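PDB 5T8U: lipoate-protein ligase 1 from Plasmodium falciparum, which belongs to the lipoyl protein ligase A/B family and holds lipoic acid in a pocket of its catalytic domain, to which a smaller C-terminal domain is joined. Local coordinates for residues S154-I159 against D310-N315; I115-N120 against D161-H166; Q20-N25 against F57-N62. All blocks are in the same frame, centred on the assembly; numbering follows the deposited sequence.

Interaction 1 (S154-I159 against D310-N315). With LPA (lipoic acid), chain C.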
loop_
_atom_site.group_PDB
_atom_site.type_symbol
_atom_site.label_atom_id
_atom_site.label_comp_id
_atom_site.label_asym_id
_atom_site.label_seq_id
_atom_site.Cartn_x
_atom_site.Cartn_y
_atom_site.Cartn_z
ATOM N N SER A 154 1.094 7.062 -0.419
ATOM C CA SER A 154 0.204 6.095 0.204
ATOM C C SER A 154 -0.353 5.101 -0.809
ATOM O O SER A 154 -0.308 5.312 -2.024
ATOM C CB SER A 154 -0.953 6.810 0.909
ATOM O OG SER A 154 -0.469 7.700 1.901
ATOM N N ALA A 155 -0.880 4.001 -0.272
ATOM C CA ALA A 155 -1.568 2.987 -1.058
ATOM C C ALA A 155 -2.590 2.308 -0.157
ATOM O O ALA A 155 -2.487 2.352 1.073
ATOM C CB ALA A 155 -0.594 1.964 -1.653
ATOM N N PHE A 156 -3.581 1.671 -0.783
ATOM C CA PHE A 156 -4.761 1.211 -0.067
ATOM C C PHE A 156 -5.125 -0.205 -0.490
ATOM O O PHE A 156 -4.766 -0.670 -1.575
ATOM C CB PHE A 156 -5.954 2.144 -0.313
ATOM C CG PHE A 156 -5.603 3.601 -0.248
ATOM C CD1 PHE A 156 -5.717 4.302 0.940
ATOM C CD2 PHE A 156 -5.155 4.270 -1.374
ATOM C CE1 PHE A 156 -5.393 5.643 1.002
ATOM C CE2 PHE A 156 -4.829 5.610 -1.317
ATOM C CZ PHE A 156 -4.947 6.297 -0.127
ATOM N N LYS A 157 -5.853 -0.884 0.395
ATOM C CA LYS A 157 -6.451 -2.178 0.103
ATOM C C LYS A 157 -7.704 -2.322 0.954
ATOM O O LYS A 157 -7.711 -1.945 2.130
ATOM C CB LYS A 157 -5.483 -3.335 0.374
ATOM C CG LYS A 157 -6.130 -4.712 0.325
ATOM C CD LYS A 157 -5.086 -5.809 0.186
ATOM C CE LYS A 157 -5.728 -7.185 0.075
ATOM N NZ LYS A 157 -6.589 -7.318 -1.134
ATOM N N LYS A 158 -8.760 -2.861 0.350
ATOM C CA LYS A 158 -10.049 -3.010 1.008
ATOM C C LYS A 158 -10.384 -4.486 1.166
ATOM O O LYS A 158 -10.045 -5.313 0.314
ATOM C CB LYS A 158 -11.160 -2.304 0.215
ATOM C CG LYS A 158 -12.541 -2.372 0.857
ATOM C CD LYS A 158 -12.624 -1.539 2.126
ATOM C CE LYS A 158 -13.930 -1.786 2.865
ATOM N NZ LYS A 158 -14.181 -0.768 3.921
ATOM N N ILE A 159 -11.060 -4.806 2.270
ATOM C CA ILE A 159 -11.469 -6.170 2.579
ATOM C C ILE A 159 -12.758 -6.102 3.387
ATOM O O ILE A 159 -13.050 -5.101 4.044
ATOM C CB ILE A 159 -10.350 -6.941 3.326
ATOM C CG1 ILE A 159 -9.384 -7.553 2.302
ATOM C CG2 ILE A 159 -10.922 -8.006 4.274
ATOM C CD1 ILE A 159 -8.310 -8.453 2.883
ATOM N N ASP A 310 -0.096 0.762 -12.965
ATOM C CA ASP A 310 0.449 1.673 -11.969
ATOM C C ASP A 310 -0.639 2.198 -11.036
ATOM O O ASP A 310 -0.428 3.191 -10.332
ATOM C CB ASP A 310 1.151 2.834 -12.678
ATOM C CG ASP A 310 2.202 3.506 -11.822
ATOM O OD1 ASP A 310 2.980 2.792 -11.156
ATOM O OD2 ASP A 310 2.264 4.754 -11.838
ATOM N N CYS A 311 -1.792 1.534 -11.009
ATOM C CA CYS A 311 -3.014 2.094 -10.451
ATOM C C CYS A 311 -3.157 1.773 -8.968
ATOM O O CYS A 311 -2.620 0.781 -8.469
ATOM C CB CYS A 311 -4.228 1.553 -11.213
ATOM S SG CYS A 311 -5.809 2.325 -10.809
ATOM N N LEU A 312 -3.900 2.631 -8.267
ATOM C CA LEU A 312 -4.234 2.407 -6.865
ATOM C C LEU A 312 -5.475 1.545 -6.688
ATOM O O LEU A 312 -5.623 0.895 -5.647
ATOM C CB LEU A 312 -4.460 3.744 -6.154
ATOM C CG LEU A 312 -3.251 4.660 -5.962
ATOM C CD1 LEU A 312 -3.710 6.008 -5.436
ATOM C CD2 LEU A 312 -2.238 4.035 -5.016
ATOM N N ASP A 313 -6.372 1.531 -7.676
ATOM C CA ASP A 313 -7.635 0.803 -7.572
ATOM C C ASP A 313 -7.397 -0.639 -8.014
ATOM O O ASP A 313 -7.678 -1.039 -9.146
ATOM C CB ASP A 313 -8.714 1.484 -8.404
ATOM C CG ASP A 313 -10.115 1.120 -7.954
ATOM O OD1 ASP A 313 -10.352 -0.064 -7.634
ATOM O OD2 ASP A 313 -10.980 2.021 -7.916
ATOM N N ILE A 314 -6.857 -1.431 -7.084
ATOM C CA ILE A 314 -6.570 -2.836 -7.363
ATOM C C ILE A 314 -7.851 -3.611 -7.646
ATOM O O ILE A 314 -7.861 -4.531 -8.475
ATOM C CB ILE A 314 -5.777 -3.454 -6.192
ATOM C CG1 ILE A 314 -6.521 -3.260 -4.863
ATOM C CG2 ILE A 314 -4.379 -2.845 -6.133
ATOM C CD1 ILE A 314 -5.871 -3.949 -3.675
ATOM N N ASN A 315 -8.946 -3.262 -6.968
ATOM C CA ASN A 315 -10.226 -3.915 -7.227
ATOM C C ASN A 315 -10.627 -3.766 -8.689
ATOM O O ASN A 315 -10.938 -4.752 -9.369
ATOM C CB ASN A 315 -11.295 -3.326 -6.306
ATOM C CG ASN A 315 -12.700 -3.748 -6.690
ATOM O OD1 ASN A 315 -13.360 -3.092 -7.498
ATOM N ND2 ASN A 315 -13.171 -4.841 -6.100
HETATM C C1 LPA C . 2.850 5.711 -4.557
HETATM O O1 LPA C . 3.544 6.761 -4.560
HETATM C C2 LPA C . 2.452 5.064 -3.232
HETATM O O2 LPA C . 2.481 5.196 -5.646
HETATM C C3 LPA C . 3.698 4.489 -2.563
HETATM C C4 LPA C . 3.296 3.536 -1.440
HETATM C C5 LPA C . 4.529 2.750 -0.998
HETATM C C6 LPA C . 4.186 1.773 -0.050
HETATM S S6 LPA C . 5.267 0.676 -0.026
HETATM C C7 LPA C . 4.145 2.557 1.765
HETATM C C8 LPA C . 4.747 1.493 2.789
HETATM S S8 LPA C . 5.306 0.058 1.796
#

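Interaction 2 (I115-N120 against D161-H166). With LPA (lipoic acid), chain C.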
loop_
_atom_site.group_PDB
_atom_site.type_symbol
_atom_site.label_atom_id
_atom_site.label_comp_id
_atom_site.label_asym_id
_atom_site.label_seq_id
_atom_site.Cartn_x
_atom_site.Cartn_y
_atom_site.Cartn_z
ATOM N N ILE A 115 -13.632 3.030 5.372
ATOM C CA ILE A 115 -12.623 3.838 4.699
ATOM C C ILE A 115 -12.377 5.101 5.510
ATOM O O ILE A 115 -13.317 5.793 5.920
ATOM C CB ILE A 115 -13.055 4.156 3.260
ATOM C CG1 ILE A 115 -13.174 2.858 2.453
ATOM C CG2 ILE A 115 -12.048 5.098 2.599
ATOM C CD1 ILE A 115 -13.627 3.044 1.014
ATOM N N ASN A 116 -11.099 5.407 5.743
ATOM C CA ASN A 116 -10.712 6.495 6.634
ATOM C C ASN A 116 -9.537 7.281 6.061
ATOM O O ASN A 116 -8.758 7.878 6.814
ATOM C CB ASN A 116 -10.360 5.950 8.023
ATOM C CG ASN A 116 -10.539 6.982 9.120
ATOM O OD1 ASN A 116 -11.659 7.396 9.421
ATOM N ND2 ASN A 116 -9.435 7.389 9.737
ATOM N N THR A 117 -9.401 7.294 4.733
ATOM C CA THR A 117 -8.270 7.950 4.085
ATOM C C THR A 117 -8.138 9.404 4.527
ATOM O O THR A 117 -7.120 9.808 5.106
ATOM C CB THR A 117 -8.436 7.868 2.565
ATOM O OG1 THR A 117 -8.588 6.499 2.170
ATOM C CG2 THR A 117 -7.231 8.465 1.854
ATOM N N SER A 118 -9.165 10.210 4.246
ATOM C CA SER A 118 -9.100 11.636 4.541
ATOM C C SER A 118 -8.746 11.883 6.003
ATOM O O SER A 118 -7.880 12.709 6.313
ATOM C CB SER A 118 -10.431 12.300 4.187
ATOM O OG SER A 118 -10.722 12.149 2.807
ATOM N N SER A 119 -9.403 11.169 6.920
ATOM C CA SER A 119 -9.122 11.362 8.340
ATOM C C SER A 119 -7.673 11.027 8.667
ATOM O O SER A 119 -7.010 11.770 9.399
ATOM C CB SER A 119 -10.076 10.518 9.185
ATOM O OG SER A 119 -11.358 11.115 9.253
ATOM N N ASN A 120 -7.161 9.913 8.139
ATOM C CA ASN A 120 -5.760 9.564 8.362
ATOM C C ASN A 120 -4.842 10.694 7.909
ATOM O O ASN A 120 -3.964 11.145 8.660
ATOM C CB ASN A 120 -5.423 8.266 7.624
ATOM C CG ASN A 120 -6.307 7.105 8.046
ATOM O OD1 ASN A 120 -6.988 7.166 9.069
ATOM N ND2 ASN A 120 -6.296 6.037 7.259
ATOM N N ASP A 161 -14.302 -6.475 6.123
ATOM C CA ASP A 161 -14.494 -5.724 7.357
ATOM C C ASP A 161 -13.366 -4.750 7.664
ATOM O O ASP A 161 -13.434 -4.055 8.684
ATOM C CB ASP A 161 -14.652 -6.691 8.536
ATOM C CG ASP A 161 -15.915 -7.521 8.444
ATOM O OD1 ASP A 161 -16.936 -6.998 7.948
ATOM O OD2 ASP A 161 -15.889 -8.695 8.870
ATOM N N VAL A 162 -12.336 -4.674 6.824
ATOM C CA VAL A 162 -11.134 -3.913 7.137
ATOM C C VAL A 162 -10.769 -3.025 5.957
ATOM O O VAL A 162 -10.932 -3.417 4.797
ATOM C CB VAL A 162 -9.955 -4.843 7.487
ATOM C CG1 VAL A 162 -8.773 -4.033 7.987
ATOM C CG2 VAL A 162 -10.377 -5.869 8.523
ATOM N N PHE A 163 -10.267 -1.831 6.261
ATOM C CA PHE A 163 -9.682 -0.937 5.274
ATOM C C PHE A 163 -8.258 -0.615 5.702
ATOM O O PHE A 163 -8.027 -0.212 6.850
ATOM C CB PHE A 163 -10.493 0.352 5.126
ATOM C CG PHE A 163 -9.825 1.388 4.268
ATOM C CD1 PHE A 163 -9.797 1.254 2.889
ATOM C CD2 PHE A 163 -9.219 2.494 4.841
ATOM C CE1 PHE A 163 -9.180 2.207 2.099
ATOM C CE2 PHE A 163 -8.602 3.448 4.056
ATOM C CZ PHE A 163 -8.582 3.304 2.684
ATOM N N LEU A 164 -7.315 -0.796 4.779
ATOM C CA LEU A 164 -5.893 -0.625 5.050
ATOM C C LEU A 164 -5.353 0.504 4.186
ATOM O O LEU A 164 -5.358 0.404 2.954
ATOM C CB LEU A 164 -5.128 -1.924 4.785
ATOM C CG LEU A 164 -3.622 -1.921 5.072
ATOM C CD1 LEU A 164 -3.159 -3.302 5.500
ATOM C CD2 LEU A 164 -2.823 -1.475 3.860
ATOM N N HIS A 165 -4.886 1.568 4.833
ATOM C CA HIS A 165 -4.246 2.706 4.175
ATOM C C HIS A 165 -2.821 2.784 4.714
ATOM O O HIS A 165 -2.598 3.301 5.813
ATOM C CB HIS A 165 -5.026 3.996 4.440
ATOM C CG HIS A 165 -4.288 5.251 4.081
ATOM N ND1 HIS A 165 -4.747 6.503 4.425
ATOM C CD2 HIS A 165 -3.132 5.450 3.404
ATOM C CE1 HIS A 165 -3.904 7.418 3.982
ATOM N NE2 HIS A 165 -2.915 6.805 3.359
ATOM N N HIS A 166 -1.854 2.284 3.945
ATOM C CA HIS A 166 -0.462 2.275 4.373
ATOM C C HIS A 166 0.372 3.099 3.404
ATOM O O HIS A 166 0.264 2.936 2.183
ATOM C CB HIS A 166 0.081 0.844 4.488
ATOM C CG HIS A 166 0.510 0.237 3.188
ATOM N ND1 HIS A 166 1.822 0.233 2.767
ATOM C CD2 HIS A 166 -0.195 -0.405 2.228
ATOM C CE1 HIS A 166 1.906 -0.376 1.597
ATOM N NE2 HIS A 166 0.696 -0.774 1.248
HETATM C C1 LPA C . 2.850 5.711 -4.557
HETATM O O1 LPA C . 3.544 6.761 -4.560
HETATM C C2 LPA C . 2.452 5.064 -3.232
HETATM O O2 LPA C . 2.481 5.196 -5.646
HETATM C C3 LPA C . 3.698 4.489 -2.563
HETATM C C4 LPA C . 3.296 3.536 -1.440
HETATM C C5 LPA C . 4.529 2.750 -0.998
HETATM C C6 LPA C . 4.186 1.773 -0.050
HETATM S S6 LPA C . 5.267 0.676 -0.026
HETATM C C7 LPA C . 4.145 2.557 1.765
HETATM C C8 LPA C . 4.747 1.493 2.789
HETATM S S8 LPA C . 5.306 0.058 1.796
#

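Interaction 3 (Q20-N25 against F57-N62)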
loop_
_atom_site.group_PDB
_atom_site.type_symbol
_atom_site.label_atom_id
_atom_site.label_comp_id
_atom_site.label_asym_id
_atom_site.label_seq_id
_atom_site.Cartn_x
_atom_site.Cartn_y
_atom_site.Cartn_z
ATOM N N GLN A 20 13.466 -4.568 10.753
ATOM C CA GLN A 20 13.781 -3.683 9.639
ATOM C C GLN A 20 13.859 -4.431 8.311
ATOM O O GLN A 20 14.488 -3.941 7.367
ATOM C CB GLN A 20 15.091 -2.939 9.910
ATOM C CG GLN A 20 15.055 -2.097 11.178
ATOM C CD GLN A 20 16.358 -1.369 11.441
ATOM O OE1 GLN A 20 17.422 -1.793 10.990
ATOM N NE2 GLN A 20 16.279 -0.260 12.168
ATOM N N ASN A 21 13.231 -5.600 8.213
ATOM C CA ASN A 21 13.184 -6.362 6.973
ATOM C C ASN A 21 11.852 -6.109 6.280
ATOM O O ASN A 21 10.790 -6.246 6.897
ATOM C CB ASN A 21 13.368 -7.856 7.239
ATOM C CG ASN A 21 13.281 -8.689 5.975
ATOM O OD1 ASN A 21 12.205 -9.151 5.597
ATOM N ND2 ASN A 21 14.415 -8.880 5.311
ATOM N N ILE A 22 11.912 -5.740 4.999
ATOM C CA ILE A 22 10.698 -5.375 4.272
ATOM C C ILE A 22 9.727 -6.549 4.227
ATOM O O ILE A 22 8.515 -6.377 4.406
ATOM C CB ILE A 22 11.049 -4.868 2.858
ATOM C CG1 ILE A 22 9.783 -4.474 2.090
ATOM C CG2 ILE A 22 11.832 -5.919 2.072
ATOM C CD1 ILE A 22 8.977 -3.365 2.742
ATOM N N HIS A 23 10.237 -7.760 3.989
ATOM C CA HIS A 23 9.364 -8.927 3.930
ATOM C C HIS A 23 8.755 -9.226 5.293
ATOM O O HIS A 23 7.574 -9.579 5.390
ATOM C CB HIS A 23 10.140 -10.138 3.415
ATOM C CG HIS A 23 10.804 -9.910 2.093
ATOM N ND1 HIS A 23 12.083 -10.343 1.818
ATOM C CD2 HIS A 23 10.366 -9.294 0.970
ATOM C CE1 HIS A 23 12.405 -10.003 0.582
ATOM N NE2 HIS A 23 11.379 -9.364 0.047
ATOM N N PHE A 24 9.546 -9.084 6.357
ATOM C CA PHE A 24 9.046 -9.347 7.700
ATOM C C PHE A 24 7.929 -8.377 8.064
ATOM O O PHE A 24 6.846 -8.788 8.500
ATOM C CB PHE A 24 10.195 -9.252 8.706
ATOM C CG PHE A 24 9.870 -9.820 10.055
ATOM C CD1 PHE A 24 10.111 -11.154 10.335
ATOM C CD2 PHE A 24 9.323 -9.021 11.043
ATOM C CE1 PHE A 24 9.813 -11.681 11.574
ATOM C CE2 PHE A 24 9.022 -9.542 12.287
ATOM C CZ PHE A 24 9.268 -10.874 12.551
ATOM N N ASN A 25 8.173 -7.078 7.879
ATOM C CA ASN A 25 7.173 -6.077 8.240
ATOM C C ASN A 25 5.943 -6.171 7.347
ATOM O O ASN A 25 4.820 -5.944 7.808
ATOM C CB ASN A 25 7.776 -4.676 8.167
ATOM C CG ASN A 25 8.840 -4.445 9.219
ATOM O OD1 ASN A 25 8.788 -5.023 10.304
ATOM N ND2 ASN A 25 9.809 -3.592 8.906
ATOM N N PHE A 57 0.001 1.477 12.839
ATOM C CA PHE A 57 1.156 0.590 12.918
ATOM C C PHE A 57 2.345 1.265 12.250
ATOM O O PHE A 57 2.276 1.621 11.069
ATOM C CB PHE A 57 0.853 -0.757 12.260
ATOM C CG PHE A 57 2.065 -1.620 12.052
ATOM C CD1 PHE A 57 2.954 -1.847 13.087
ATOM C CD2 PHE A 57 2.306 -2.219 10.823
ATOM C CE1 PHE A 57 4.068 -2.642 12.903
ATOM C CE2 PHE A 57 3.419 -3.019 10.634
ATOM C CZ PHE A 57 4.301 -3.231 11.677
ATOM N N LEU A 58 3.431 1.431 13.001
ATOM C CA LEU A 58 4.615 2.136 12.528
ATOM C C LEU A 58 5.763 1.154 12.336
ATOM O O LEU A 58 5.954 0.245 13.148
ATOM C CB LEU A 58 5.017 3.235 13.513
ATOM C CG LEU A 58 4.030 4.402 13.555
ATOM C CD1 LEU A 58 4.028 5.078 14.918
ATOM C CD2 LEU A 58 4.364 5.401 12.460
ATOM N N TRP A 59 6.525 1.338 11.259
ATOM C CA TRP A 59 7.588 0.396 10.935
ATOM C C TRP A 59 8.557 1.044 9.960
ATOM O O TRP A 59 8.205 1.972 9.231
ATOM C CB TRP A 59 7.020 -0.906 10.355
ATOM C CG TRP A 59 5.929 -0.715 9.327
ATOM C CD1 TRP A 59 4.686 -0.186 9.536
ATOM C CD2 TRP A 59 5.978 -1.075 7.939
ATOM N NE1 TRP A 59 3.967 -0.184 8.368
ATOM C CE2 TRP A 59 4.736 -0.726 7.373
ATOM C CE3 TRP A 59 6.952 -1.654 7.120
ATOM C CZ2 TRP A 59 4.443 -0.936 6.027
ATOM C CZ3 TRP A 59 6.657 -1.864 5.784
ATOM C CH2 TRP A 59 5.415 -1.504 5.252
ATOM N N ARG A 60 9.790 0.544 9.963
ATOM C CA ARG A 60 10.835 1.025 9.072
ATOM C C ARG A 60 11.516 -0.164 8.411
ATOM O O ARG A 60 11.525 -1.272 8.952
ATOM C CB ARG A 60 11.869 1.875 9.825
ATOM C CG ARG A 60 11.303 3.153 10.425
ATOM C CD ARG A 60 12.159 3.646 11.581
ATOM N NE ARG A 60 13.515 3.992 11.164
ATOM C CZ ARG A 60 14.503 4.293 12.002
ATOM N NH1 ARG A 60 14.293 4.289 13.313
ATOM N NH2 ARG A 60 15.703 4.597 11.532
ATOM N N ASN A 61 12.085 0.077 7.233
ATOM C CA ASN A 61 12.734 -0.970 6.459
ATOM C C ASN A 61 14.081 -0.477 5.953
ATOM O O ASN A 61 14.262 0.712 5.674
ATOM C CB ASN A 61 11.873 -1.411 5.269
ATOM C CG ASN A 61 10.413 -1.564 5.634
ATOM O OD1 ASN A 61 9.996 -2.590 6.169
ATOM N ND2 ASN A 61 9.625 -0.538 5.341
ATOM N N ASN A 62 15.022 -1.406 5.834
ATOM C CA ASN A 62 16.341 -1.095 5.302
ATOM C C ASN A 62 16.240 -0.931 3.785
ATOM O O ASN A 62 15.151 -0.886 3.205
ATOM C CB ASN A 62 17.338 -2.176 5.712
ATOM C CG ASN A 62 18.498 -1.623 6.521
ATOM O OD1 ASN A 62 18.989 -0.526 6.253
ATOM N ND2 ASN A 62 18.939 -2.380 7.519
#

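Interaction 1 (S154-I159 against D310-N315)
Ser154 and Leu312 meet where a strand of the large mixed sheet of the ligase A/B fold is approached by the turn leading into helix 314-321, so that two family domains, the catalytic and the C-terminal, lie against each other. No hydrogen bond crosses the contact; two aliphatic side chains rest on the strand. At Ser154 the carbonyl O lies 3.8 Å from Leu312 CD2 and also 3.0 Å from C2 of lipoic acid, while its OG is hydrogen-bonded to His165 NE2. Ala155, small enough to let the leucine lie close to the strand backbone, has CB 4.3 Å from Leu312 CD2. The other branch of Leu312 serves Phe156: CD1 sits 4.3 Å from CE2, near the plane of the phenyl ring and at its edge, so the two methyls grip successive residues. Farther on, Ile314 takes over. Its CG1 stands between backbone N and carbonyl carbon (chi1 55°), and the extended arm beyond carries CD1 to the carbonyl O of Phe156. The same methyl touches the aliphatic part of Lys157, whose chain crosses the isoleucine at about a right angle. Behind these residues the turn is braced: Asp313, the N-cap of helix 314-321, bonds through OD1 to Leu316 N and centres an inverse gamma turn, and its N donates to Cys311 SG at 3.3 Å.

Interaction 2 (I115-N120 against D161-H166)
Ile115 lies over Phe163 where the loop entering helix 117-132 packs on strand 162-170 of the mixed sheet in the catalytic domain, a helix-on-sheet arrangement. The apolar part centres on the Phe163 ring. In a CH-pi contact Ile115 CA stands 3.9 Å from the ring centroid, 23° off the normal, displaced toward the rim. The isoleucine's branches spread along the same ring, Ile115 CG1 3.8 Å from Phe163 CD1 and Ile115 CG2 3.9 Å from Phe163 CZ; a beta-branched residue suits this place because both arms start next to the backbone. Phe163 also meets Thr117, whose OG1 comes within 3.2 Å of Phe163 CZ. That threonine has its methyl anti to the backbone N, which turns CG2 to His165, 4.1 Å from ND1, and to the ring of Phe156.

One hydrogen bond between side chains joins the segments: Asn120 ND2 donates to His165 ND1 at 3.3 Å, with a nearly straight N-H...N angle of 165°. Asn120 ND2 lies 31° out of the imidazole plane, and the two side chains run antiparallel alongside one another. Since His165 NE2 is hydrogen-bonded to Ser154 OG, both ring nitrogens are engaged, and the imidazole is fixed between the helix and strand 150-159.

The next residue along the strand belongs to the lipoic acid pocket. His166 is bonded through NE2 to Thr94 OG1, and its ring presents an edge to the ligand, ND1 lying 3.2 Å from C8.

Interaction 3 (Q20-N25 against F57-N62)
Gln20 and Asn61 bring their backbones together, with CA atoms 4.3 Å apart, and Asn62 N donates to Gln20 O at 3.0 Å, pinning the approach to helix 22-34 against the chain leaving strand 55-59. Beside it Gln20 CA makes a CA-H...O contact with Arg60 O at 3.4 Å.

Among the side chains, Asn25 carries the polar contact. Its CG is anti to the carbonyl carbon (chi1 -67°), which swings the amide to Asn61. Asn25 ND2 donates to Asn61 OD1 over 2.9 Å, almost straight at 169°, yet the donor nitrogen lies above the carbonyl plane of Asn61, 44° out of it, and so not on a lone pair. Asn25 ND2 is also hydrogen-bonded to Asn19 O, and its OD1 to Ser17 OG; an asparagine suits this buried place because one short amide can both donate and accept. Asn25 CB packs on the indole, 3.3 Å from Trp59 CE3. Ile22 comes to the edge of the same ring system, its CD1 4.1 Å from Trp59 CZ3, and this methyl also meets the amide of Asn61. Trp59 itself is a lipoic acid pocket residue, its NE1 bonded to Thr109 OG1. At the start of the helix Asn21 is the N-cap, its OD1 accepting from Phe24 N at 2.8 Å.

Phe57 and Trp59 turn toward helix 22-34, whereas Leu58 packs on helix 213-227. In the sheet, strand 55-59 runs between strands 13-17 and 105-112, and Phe24 of helix 22-34 meets Phe258 of helix 256-266 edge-to-face.

In the fold
All three contacts reach one mixed sheet, and each includes a residue of the lipoic acid pocket: Ser154, His166 and Trp59. Interactions 1 and 2 are directly joined, since their strands 150-159 and 162-170 are antiparallel neighbours; Lys157 N lies 2.9 Å from Leu164 O and Ala155 N 2.9 Å from His166 O, both probable hydrogen bonds. Phe156 of interaction 1 packs on His165 of interaction 2, Phe156 CE1 3.3 Å from His165 CG. Their centres are 11 Å apart. Interaction 3 is farther along the sheet, its centre about 20 Å from either of the others, but its nearest atoms come within about 4 Å of interaction 2. Lipoic acid is hydrogen-bonded to Lys150 NZ and Gly97 N, which lie outside the three contacts.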